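Local coordinates for protein (thiaminase I) (Bacillus subtilis, PDB 3THI), which catalyses the degradation of thiamin, transferring its pyrimidinylmethyl group from the thiazole to another base such as pyridine, at residues A20-D23 with Q24-Q28; G239-A242 with E243-R246; V346-W349 with L350-K354. All blocks are in the same frame, centred on the assembly; numbering follows the deposited sequence.

Contact 1: residues A20-D23 with Q24-Q28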
ATOM      1  N   ALA A  20     -16.088 -10.965   2.009  1.00 17.18           N
ATOM      2  CA  ALA A  20     -16.643 -10.062   1.003  1.00 18.33           C
ATOM      3  C   ALA A  20     -16.631 -10.742  -0.364  1.00 17.74           C
ATOM      4  O   ALA A  20     -17.657 -10.789  -1.056  1.00 18.92           O
ATOM      5  CB  ALA A  20     -15.842  -8.738   0.957  1.00 14.71           C
ATOM      6  N   VAL A  21     -15.479 -11.310  -0.722  1.00 17.65           N
ATOM      7  CA  VAL A  21     -15.320 -11.993  -1.997  1.00 16.19           C
ATOM      8  C   VAL A  21     -16.256 -13.193  -2.168  1.00 17.93           C
ATOM      9  O   VAL A  21     -16.892 -13.344  -3.216  1.00 17.04           O
ATOM     10  CB  VAL A  21     -13.861 -12.418  -2.207  1.00 14.47           C
ATOM     11  CG1 VAL A  21     -13.727 -13.276  -3.462  1.00  9.91           C
ATOM     12  CG2 VAL A  21     -12.990 -11.181  -2.326  1.00  9.05           C
ATOM     13  N   LEU A  22     -16.353 -14.030  -1.135  1.00 21.20           N
ATOM     14  CA  LEU A  22     -17.216 -15.214  -1.176  1.00 19.84           C
ATOM     15  C   LEU A  22     -18.670 -14.814  -1.371  1.00 18.39           C
ATOM     16  O   LEU A  22     -19.347 -15.330  -2.257  1.00 18.97           O
ATOM     17  CB  LEU A  22     -17.080 -16.034   0.111  1.00 20.65           C
ATOM     18  CG  LEU A  22     -17.848 -17.363   0.156  1.00 23.02           C
ATOM     19  CD1 LEU A  22     -17.191 -18.363  -0.796  1.00 20.48           C
ATOM     20  CD2 LEU A  22     -17.866 -17.917   1.580  1.00 22.84           C
ATOM     21  N   ASP A  23     -19.124 -13.851  -0.578  1.00 17.88           N
ATOM     22  CA  ASP A  23     -20.495 -13.376  -0.669  1.00 17.10           C
ATOM     23  C   ASP A  23     -20.801 -12.818  -2.055  1.00 17.68           C
ATOM     24  O   ASP A  23     -21.779 -13.222  -2.688  1.00 17.50           O
ATOM     25  CB  ASP A  23     -20.761 -12.316   0.398  1.00 19.86           C
ATOM     26  CG  ASP A  23     -22.204 -11.862   0.425  1.00 22.39           C
ATOM     27  OD1 ASP A  23     -23.102 -12.660   0.065  1.00 27.29           O
ATOM     28  OD2 ASP A  23     -22.439 -10.702   0.817  1.00 25.21           O
ATOM     29  N   GLN A  24     -19.959 -11.908  -2.536  1.00 15.82           N
ATOM     30  CA  GLN A  24     -20.173 -11.321  -3.858  1.00 16.27           C
ATOM     31  C   GLN A  24     -20.046 -12.344  -5.000  1.00 17.95           C
ATOM     32  O   GLN A  24     -20.772 -12.255  -5.997  1.00 18.60           O
ATOM     33  CB  GLN A  24     -19.239 -10.135  -4.081  1.00 13.88           C
ATOM     34  CG  GLN A  24     -19.503  -8.983  -3.139  1.00 13.77           C
ATOM     35  CD  GLN A  24     -20.859  -8.358  -3.355  1.00 17.17           C
ATOM     36  OE1 GLN A  24     -21.340  -8.266  -4.479  1.00 18.64           O
ATOM     37  NE2 GLN A  24     -21.482  -7.911  -2.275  1.00 22.22           N
ATOM     38  N   TRP A  25     -19.144 -13.314  -4.851  1.00 15.90           N
ATOM     39  CA  TRP A  25     -18.969 -14.353  -5.867  1.00 18.10           C
ATOM     40  C   TRP A  25     -20.218 -15.240  -5.937  1.00 21.21           C
ATOM     41  O   TRP A  25     -20.734 -15.508  -7.020  1.00 22.11           O
ATOM     42  CB  TRP A  25     -17.758 -15.224  -5.546  1.00 14.31           C
ATOM     43  CG  TRP A  25     -17.532 -16.349  -6.527  1.00 14.93           C
ATOM     44  CD1 TRP A  25     -17.527 -17.689  -6.250  1.00 17.87           C
ATOM     45  CD2 TRP A  25     -17.207 -16.232  -7.923  1.00 16.48           C
ATOM     46  NE1 TRP A  25     -17.207 -18.410  -7.379  1.00 17.59           N
ATOM     47  CE2 TRP A  25     -17.007 -17.540  -8.419  1.00 15.95           C
ATOM     48  CE3 TRP A  25     -17.073 -15.144  -8.801  1.00 12.13           C
ATOM     49  CZ2 TRP A  25     -16.668 -17.794  -9.752  1.00 12.86           C
ATOM     50  CZ3 TRP A  25     -16.739 -15.400 -10.128  1.00 10.37           C
ATOM     51  CH2 TRP A  25     -16.541 -16.715 -10.589  1.00 12.56           C
ATOM     52  N   GLN A  26     -20.693 -15.689  -4.773  1.00 21.01           N
ATOM     53  CA  GLN A  26     -21.884 -16.536  -4.675  1.00 23.16           C
ATOM     54  C   GLN A  26     -23.150 -15.919  -5.262  1.00 22.98           C
ATOM     55  O   GLN A  26     -24.045 -16.636  -5.708  1.00 23.58           O
ATOM     56  CB  GLN A  26     -22.149 -16.918  -3.216  1.00 25.18           C
ATOM     57  CG  GLN A  26     -21.278 -18.052  -2.707  1.00 32.35           C
ATOM     58  CD  GLN A  26     -21.475 -18.326  -1.222  1.00 37.57           C
ATOM     59  OE1 GLN A  26     -21.882 -17.439  -0.458  1.00 37.98           O
ATOM     60  NE2 GLN A  26     -21.174 -19.557  -0.804  1.00 33.21           N
ATOM     61  N   ARG A  27     -23.225 -14.591  -5.266  1.00 26.08           N
ATOM     62  CA  ARG A  27     -24.397 -13.897  -5.789  1.00 27.97           C
ATOM     63  C   ARG A  27     -24.609 -14.091  -7.295  1.00 28.87           C
ATOM     64  O   ARG A  27     -25.748 -14.134  -7.771  1.00 26.03           O
ATOM     65  CB  ARG A  27     -24.349 -12.403  -5.419  1.00 28.55           C
ATOM     66  CG  ARG A  27     -24.441 -12.155  -3.909  1.00 29.83           C
ATOM     67  CD  ARG A  27     -24.709 -10.696  -3.548  1.00 36.31           C
ATOM     68  NE  ARG A  27     -24.669 -10.491  -2.095  1.00 40.50           N
ATOM     69  CZ  ARG A  27     -24.523  -9.308  -1.495  1.00 43.96           C
ATOM     70  NH1 ARG A  27     -24.407  -8.198  -2.214  1.00 42.71           N
ATOM     71  NH2 ARG A  27     -24.458  -9.236  -0.170  1.00 40.41           N
ATOM     72  N   GLN A  28     -23.511 -14.265  -8.027  1.00 28.16           N
ATOM     73  CA  GLN A  28     -23.570 -14.451  -9.473  1.00 26.79           C
ATOM     74  C   GLN A  28     -23.082 -15.818  -9.939  1.00 23.59           C
ATOM     75  O   GLN A  28     -23.456 -16.280 -11.007  1.00 24.41           O
ATOM     76  CB  GLN A  28     -22.824 -13.312 -10.188  1.00 33.64           C
ATOM     77  CG  GLN A  28     -21.608 -12.749  -9.433  1.00 39.15           C
ATOM     78  CD  GLN A  28     -21.661 -11.224  -9.247  1.00 42.25           C
ATOM     79  OE1 GLN A  28     -22.479 -10.703  -8.481  1.00 44.20           O
ATOM     80  NE2 GLN A  28     -20.770 -10.511  -9.931  1.00 39.65           N
TER
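R27 reaches back one helical turn to D23, first past the D23 backbone carbonyl, then to the D23 carboxylate. With chi1 at -65°, R27 CG lies beside its own backbone N and close to the D23 carbonyl: R27 CB is 3.8 Å from D23 O, R27 CG only 3.1 Å. The chain then runs out extended, carrying CD past that oxygen to NE, whose weak bond to D23 OD1 spans 3.4 Å. The guanidinium carbon passes near D23 OD2, and at the tip R27 NH2 makes the short leg of the salt bridge, 2.7 Å from D23 OD2. Carboxylate and guanidinium planes stand 86° apart, so the two groups do not meet as a flat, two-pronged pair. This i to i+4 pairing sits near the C-terminal end of helix 14-28, the helix of the beta-alpha-beta crossover between parallel strands 2-6 and 33-36, consistent with the periplasmic-binding-protein-like fold of the family. Beneath the pair, backbone bonds from Q24 N to A20 O, W25 N to V21 O, Q26 N to L22 O and R27 N to D23 O hold the turn. Alongside, the Q26 amide carbon CD rests 4.0 Å from L22 CG. V21 and W25 both pack on L34 of strand 33-36; on helix 275-286 V21 meets M285 and W25 meets L281, and the indole W25 NE1 bonds V32 O.

Contact 2: residues G239-A242 with E243-R246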
ATOM      1  N   GLY A 239      -8.902   2.901  15.971  1.00 17.51           N
ATOM      2  CA  GLY A 239     -10.257   2.736  16.474  1.00 18.00           C
ATOM      3  C   GLY A 239     -11.034   4.033  16.584  1.00 21.46           C
ATOM      4  O   GLY A 239     -11.218   4.754  15.595  1.00 19.98           O
ATOM      5  N   ASP A 240     -11.501   4.320  17.797  1.00 22.82           N
ATOM      6  CA  ASP A 240     -12.252   5.535  18.092  1.00 24.03           C
ATOM      7  C   ASP A 240     -11.378   6.760  17.916  1.00 23.00           C
ATOM      8  O   ASP A 240     -11.874   7.873  17.726  1.00 20.57           O
ATOM      9  CB  ASP A 240     -12.772   5.489  19.534  1.00 29.30           C
ATOM     10  CG  ASP A 240     -14.257   5.196  19.613  1.00 36.38           C
ATOM     11  OD1 ASP A 240     -14.776   4.430  18.770  1.00 36.81           O
ATOM     12  OD2 ASP A 240     -14.910   5.741  20.527  1.00 42.14           O
ATOM     13  N   TYR A 241     -10.069   6.548  17.968  1.00 20.60           N
ATOM     14  CA  TYR A 241      -9.129   7.634  17.820  1.00 18.51           C
ATOM     15  C   TYR A 241      -8.940   8.124  16.385  1.00 18.19           C
ATOM     16  O   TYR A 241      -8.466   9.230  16.170  1.00 22.30           O
ATOM     17  CB  TYR A 241      -7.784   7.255  18.433  1.00 20.76           C
ATOM     18  CG  TYR A 241      -6.828   8.412  18.434  1.00 23.92           C
ATOM     19  CD1 TYR A 241      -7.082   9.525  19.236  1.00 25.72           C
ATOM     20  CD2 TYR A 241      -5.758   8.469  17.561  1.00 20.75           C
ATOM     21  CE1 TYR A 241      -6.305  10.661  19.140  1.00 25.86           C
ATOM     22  CE2 TYR A 241      -4.973   9.583  17.482  1.00 24.14           C
ATOM     23  CZ  TYR A 241      -5.255  10.678  18.255  1.00 25.45           C
ATOM     24  OH  TYR A 241      -4.539  11.834  18.085  1.00 34.09           O
ATOM     25  N   ALA A 242      -9.298   7.304  15.405  1.00 20.06           N
ATOM     26  CA  ALA A 242      -9.163   7.677  13.994  1.00 22.70           C
ATOM     27  C   ALA A 242      -9.855   9.002  13.648  1.00 24.28           C
ATOM     28  O   ALA A 242      -9.465   9.712  12.722  1.00 25.74           O
ATOM     29  CB  ALA A 242      -9.715   6.578  13.119  1.00 20.31           C
ATOM     30  N   GLU A 243     -10.898   9.318  14.401  1.00 26.48           N
ATOM     31  CA  GLU A 243     -11.649  10.540  14.189  1.00 26.71           C
ATOM     32  C   GLU A 243     -10.937  11.732  14.816  1.00 24.62           C
ATOM     33  O   GLU A 243     -11.134  12.870  14.411  1.00 24.90           O
ATOM     34  CB  GLU A 243     -13.060  10.372  14.760  1.00 34.21           C
ATOM     35  CG  GLU A 243     -13.840   9.208  14.141  1.00 38.68           C
ATOM     36  CD  GLU A 243     -14.357   9.501  12.734  1.00 45.74           C
ATOM     37  OE1 GLU A 243     -13.998  10.549  12.151  1.00 50.49           O
ATOM     38  OE2 GLU A 243     -15.142   8.680  12.208  1.00 45.54           O
ATOM     39  N   GLN A 244     -10.086  11.456  15.797  1.00 22.70           N
ATOM     40  CA  GLN A 244      -9.341  12.507  16.472  1.00 23.12           C
ATOM     41  C   GLN A 244      -8.022  12.868  15.789  1.00 22.72           C
ATOM     42  O   GLN A 244      -7.431  13.909  16.091  1.00 24.69           O
ATOM     43  CB  GLN A 244      -9.096  12.153  17.942  1.00 25.46           C
ATOM     44  CG  GLN A 244     -10.339  11.810  18.756  1.00 26.54           C
ATOM     45  CD  GLN A 244     -11.492  12.795  18.541  1.00 24.66           C
ATOM     46  OE1 GLN A 244     -12.613  12.393  18.208  1.00 26.51           O
ATOM     47  NE2 GLN A 244     -11.213  14.075  18.702  1.00 26.39           N
ATOM     48  N   VAL A 245      -7.537  12.013  14.888  1.00 21.97           N
ATOM     49  CA  VAL A 245      -6.302  12.344  14.178  1.00 20.97           C
ATOM     50  C   VAL A 245      -6.584  13.150  12.931  1.00 17.59           C
ATOM     51  O   VAL A 245      -7.700  13.172  12.406  1.00 16.35           O
ATOM     52  CB  VAL A 245      -5.468  11.118  13.690  1.00 20.62           C
ATOM     53  CG1 VAL A 245      -4.727  10.530  14.796  1.00 20.26           C
ATOM     54  CG2 VAL A 245      -6.345  10.076  13.020  1.00 22.67           C
ATOM     55  N   ARG A 246      -5.551  13.841  12.484  1.00 17.96           N
ATOM     56  CA  ARG A 246      -5.607  14.605  11.252  1.00 19.78           C
ATOM     57  C   ARG A 246      -4.471  13.982  10.469  1.00 16.23           C
ATOM     58  O   ARG A 246      -3.531  13.453  11.058  1.00 17.36           O
ATOM     59  CB  ARG A 246      -5.344  16.091  11.498  1.00 18.50           C
ATOM     60  CG  ARG A 246      -6.423  16.786  12.295  1.00 20.80           C
ATOM     61  CD  ARG A 246      -7.756  16.636  11.601  1.00 24.69           C
ATOM     62  NE  ARG A 246      -8.856  17.223  12.360  1.00 29.49           N
ATOM     63  CZ  ARG A 246      -9.620  16.559  13.222  1.00 29.55           C
ATOM     64  NH1 ARG A 246      -9.407  15.274  13.462  1.00 30.69           N
ATOM     65  NH2 ARG A 246     -10.649  17.169  13.794  1.00 32.36           N
TER
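Y241, A242 and V245 carry this short 3-10 turn (240-241) and the bend after it, in which one carbonyl oxygen faces two successive backbone amides. Y241 O accepts Q244 N at 2.8 Å, with the donor 58° out of the carbonyl plane, and V245 N more weakly at 3.2 Å; the chain therefore wraps closely round that oxygen before it straightens into strand 245-248. The Y241 ring folds back under the V245 amide. Its CG is anti to the backbone N (chi1 -174°), beside the carbonyl carbon, which lays the ring along the turn: V245 N stands 4.3 Å above one face, near the rim, and Q244 CB comes obliquely to Y241 CE1 at 3.4 Å. The V245 side chain crosses the tyrosine at about a right angle, and V245 CG2 lies 3.2 Å from A242 O. Just beyond, R246 NH1 bridges the carbonyls of E243 and V245, at 3.1 Å to E243 O and 2.9 Å to V245 O, tying the way into the strand to the end of the turn. D240, where the turn starts, bonds Y303 through OD1. A242 packs on M235 of helix 234-238 and I324 of helix 324-332, Y241 on A221 and V245 on F220 of helix 215-222, while V245 also meets F110 and R246 pairs with Y111 as strand 245-248 joins strand 96-112 antiparallel.

Contact 3: residues V346-W349 with L350-K354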
ATOM      1  N   VAL A 346      13.205  -7.194  -9.970  1.00 17.28           N
ATOM      2  CA  VAL A 346      12.960  -6.723  -8.606  1.00 17.54           C
ATOM      3  C   VAL A 346      13.483  -7.643  -7.500  1.00 16.93           C
ATOM      4  O   VAL A 346      14.198  -7.187  -6.613  1.00 17.18           O
ATOM      5  CB  VAL A 346      11.453  -6.357  -8.371  1.00 16.06           C
ATOM      6  CG1 VAL A 346      10.535  -7.532  -8.668  1.00 12.92           C
ATOM      7  CG2 VAL A 346      11.247  -5.827  -6.957  1.00 11.99           C
ATOM      8  N   ARG A 347      13.189  -8.939  -7.579  1.00 18.56           N
ATOM      9  CA  ARG A 347      13.642  -9.875  -6.543  1.00 15.90           C
ATOM     10  C   ARG A 347      15.158  -9.882  -6.342  1.00 16.22           C
ATOM     11  O   ARG A 347      15.623  -9.834  -5.208  1.00 16.52           O
ATOM     12  CB  ARG A 347      13.117 -11.288  -6.791  1.00 10.67           C
ATOM     13  CG  ARG A 347      11.602 -11.397  -6.723  1.00 14.62           C
ATOM     14  CD  ARG A 347      11.160 -12.834  -6.468  1.00 14.61           C
ATOM     15  NE  ARG A 347       9.727 -13.048  -6.661  1.00 16.45           N
ATOM     16  CZ  ARG A 347       8.770 -12.590  -5.855  1.00 17.58           C
ATOM     17  NH1 ARG A 347       9.059 -11.865  -4.780  1.00 16.16           N
ATOM     18  NH2 ARG A 347       7.508 -12.908  -6.098  1.00 17.38           N
ATOM     19  N   THR A 348      15.924  -9.883  -7.431  1.00 14.76           N
ATOM     20  CA  THR A 348      17.378  -9.881  -7.326  1.00 17.66           C
ATOM     21  C   THR A 348      17.853  -8.541  -6.763  1.00 18.12           C
ATOM     22  O   THR A 348      18.673  -8.504  -5.847  1.00 17.08           O
ATOM     23  CB  THR A 348      18.070 -10.159  -8.703  1.00 19.91           C
ATOM     24  OG1 THR A 348      17.702 -11.464  -9.167  1.00 17.93           O
ATOM     25  CG2 THR A 348      19.605 -10.101  -8.571  1.00 18.35           C
ATOM     26  N   TRP A 349      17.312  -7.452  -7.301  1.00 15.24           N
ATOM     27  CA  TRP A 349      17.675  -6.114  -6.860  1.00 16.95           C
ATOM     28  C   TRP A 349      17.383  -5.923  -5.373  1.00 18.57           C
ATOM     29  O   TRP A 349      18.099  -5.201  -4.679  1.00 21.24           O
ATOM     30  CB  TRP A 349      16.920  -5.058  -7.672  1.00 18.12           C
ATOM     31  CG  TRP A 349      17.468  -3.665  -7.488  1.00 18.22           C
ATOM     32  CD1 TRP A 349      18.406  -3.050  -8.266  1.00 17.00           C
ATOM     33  CD2 TRP A 349      17.125  -2.726  -6.453  1.00 20.53           C
ATOM     34  NE1 TRP A 349      18.672  -1.788  -7.786  1.00 17.80           N
ATOM     35  CE2 TRP A 349      17.902  -1.561  -6.675  1.00 21.49           C
ATOM     36  CE3 TRP A 349      16.246  -2.751  -5.359  1.00 21.34           C
ATOM     37  CZ2 TRP A 349      17.822  -0.432  -5.843  1.00 14.63           C
ATOM     38  CZ3 TRP A 349      16.172  -1.621  -4.527  1.00 16.90           C
ATOM     39  CH2 TRP A 349      16.958  -0.485  -4.779  1.00 17.98           C
ATOM     40  N   LEU A 350      16.317  -6.555  -4.891  1.00 17.75           N
ATOM     41  CA  LEU A 350      15.934  -6.464  -3.489  1.00 17.54           C
ATOM     42  C   LEU A 350      16.948  -7.192  -2.607  1.00 20.92           C
ATOM     43  O   LEU A 350      17.292  -6.716  -1.516  1.00 20.70           O
ATOM     44  CB  LEU A 350      14.532  -7.050  -3.298  1.00 17.47           C
ATOM     45  CG  LEU A 350      13.362  -6.126  -2.950  1.00 15.43           C
ATOM     46  CD1 LEU A 350      13.605  -4.704  -3.377  1.00 11.14           C
ATOM     47  CD2 LEU A 350      12.103  -6.683  -3.574  1.00 11.61           C
ATOM     48  N   LYS A 351      17.425  -8.345  -3.071  1.00 20.90           N
ATOM     49  CA  LYS A 351      18.423  -9.106  -2.313  1.00 25.41           C
ATOM     50  C   LYS A 351      19.723  -8.304  -2.248  1.00 23.41           C
ATOM     51  O   LYS A 351      20.346  -8.188  -1.193  1.00 23.32           O
ATOM     52  CB  LYS A 351      18.685 -10.472  -2.954  1.00 25.62           C
ATOM     53  CG  LYS A 351      17.506 -11.424  -2.881  1.00 33.99           C
ATOM     54  CD  LYS A 351      17.897 -12.844  -3.273  1.00 40.85           C
ATOM     55  CE  LYS A 351      16.737 -13.818  -3.068  1.00 42.87           C
ATOM     56  NZ  LYS A 351      17.186 -15.247  -3.070  1.00 44.25           N
ATOM     57  N   ASP A 352      20.102  -7.733  -3.389  1.00 21.19           N
ATOM     58  CA  ASP A 352      21.304  -6.922  -3.505  1.00 22.48           C
ATOM     59  C   ASP A 352      21.232  -5.676  -2.631  1.00 24.90           C
ATOM     60  O   ASP A 352      22.252  -5.234  -2.082  1.00 25.25           O
ATOM     61  CB  ASP A 352      21.499  -6.474  -4.958  1.00 25.47           C
ATOM     62  CG  ASP A 352      21.960  -7.593  -5.868  1.00 26.94           C
ATOM     63  OD1 ASP A 352      22.482  -8.608  -5.360  1.00 26.41           O
ATOM     64  OD2 ASP A 352      21.807  -7.439  -7.104  1.00 32.18           O
ATOM     65  N   ALA A 353      20.041  -5.075  -2.567  1.00 21.49           N
ATOM     66  CA  ALA A 353      19.818  -3.865  -1.787  1.00 20.56           C
ATOM     67  C   ALA A 353      20.022  -4.044  -0.294  1.00 23.84           C
ATOM     68  O   ALA A 353      20.625  -3.181   0.339  1.00 21.88           O
ATOM     69  CB  ALA A 353      18.432  -3.296  -2.062  1.00 20.48           C
ATOM     70  N   LYS A 354      19.538  -5.149   0.277  1.00 26.24           N
ATOM     71  CA  LYS A 354      19.698  -5.355   1.720  1.00 34.44           C
ATOM     72  C   LYS A 354      21.151  -5.585   2.169  1.00 34.81           C
ATOM     73  O   LYS A 354      21.462  -5.580   3.366  1.00 36.27           O
ATOM     74  CB  LYS A 354      18.765  -6.449   2.258  1.00 36.06           C
ATOM     75  CG  LYS A 354      19.224  -7.883   2.065  1.00 43.52           C
ATOM     76  CD  LYS A 354      18.331  -8.823   2.877  1.00 47.29           C
ATOM     77  CE  LYS A 354      18.826 -10.264   2.838  1.00 50.63           C
ATOM     78  NZ  LYS A 354      18.050 -11.158   3.752  1.00 48.81           N
TER
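W349 and A353, four residues apart on helix 346-353, meet by a CH-pi contact: A353 CB lies over the six-membered ring of the indole, 4.2 Å from its centroid and 28° off the ring normal. A second aliphatic group comes at the rim, where L350 CD1 lies in the ring plane, 3.8 Å from W349 CE3, the two side chains crossing at about a right angle. The other leucine branch turns to the preceding turn, L350 CD2 resting 3.6 Å from V346 CG2, with valine and leucine side by side and pointing the same way. One leucine thus fills the angle between the tryptophan edge and the valine. On another side of the helix T348 and D352 run side by side, the methyl T348 CG2 packed 3.8 Å from D352 OD2. What sets these groups is the backbone ladder beneath: L350 N to V346 O at 2.8 Å, with K351 N to R347 O, D352 N to T348 O and A353 N to W349 O following it. The indole itself is turned by its chi1 of -167°, CG lying anti to the backbone N, and its NE1 is bonded to P179 O, which fixes the rotation of the ring. Were W349 cut back to an alanine, A353 CB would probably lose the face it packs on, L350 CD1 its edge, and P179 O its donor. R347, from the first turn, makes a salt bridge with D45, bonds S41 O and touches F63 of helix 60-65. Helix 346-353 lies against helix 154-169, W349 meeting A158 and L162 and L350 meeting T155 and A158, while the 178-181 loop touches the indole through L178 and L181.

From the N terminus, the three contacts follow in series, each local to one short run of chain, so none nests in or crosses another and none closes a long loop. Contact 1 lies on helix 14-28 and ties the first crossover to helices 275-286 and 288-295, far along the sequence. Contact 2 turns the chain from helix 234-238 into strand 245-248, within the range of the thiaminase family domain. Contact 3 sits on helix 346-353, near the C terminus, packed on helix 154-169. Their centres are about 31 Å (1 and 2), 38 Å (1 and 3) and 37 Å (2 and 3) apart; contacts 2 and 3 occupy opposite sides of the chain's centre.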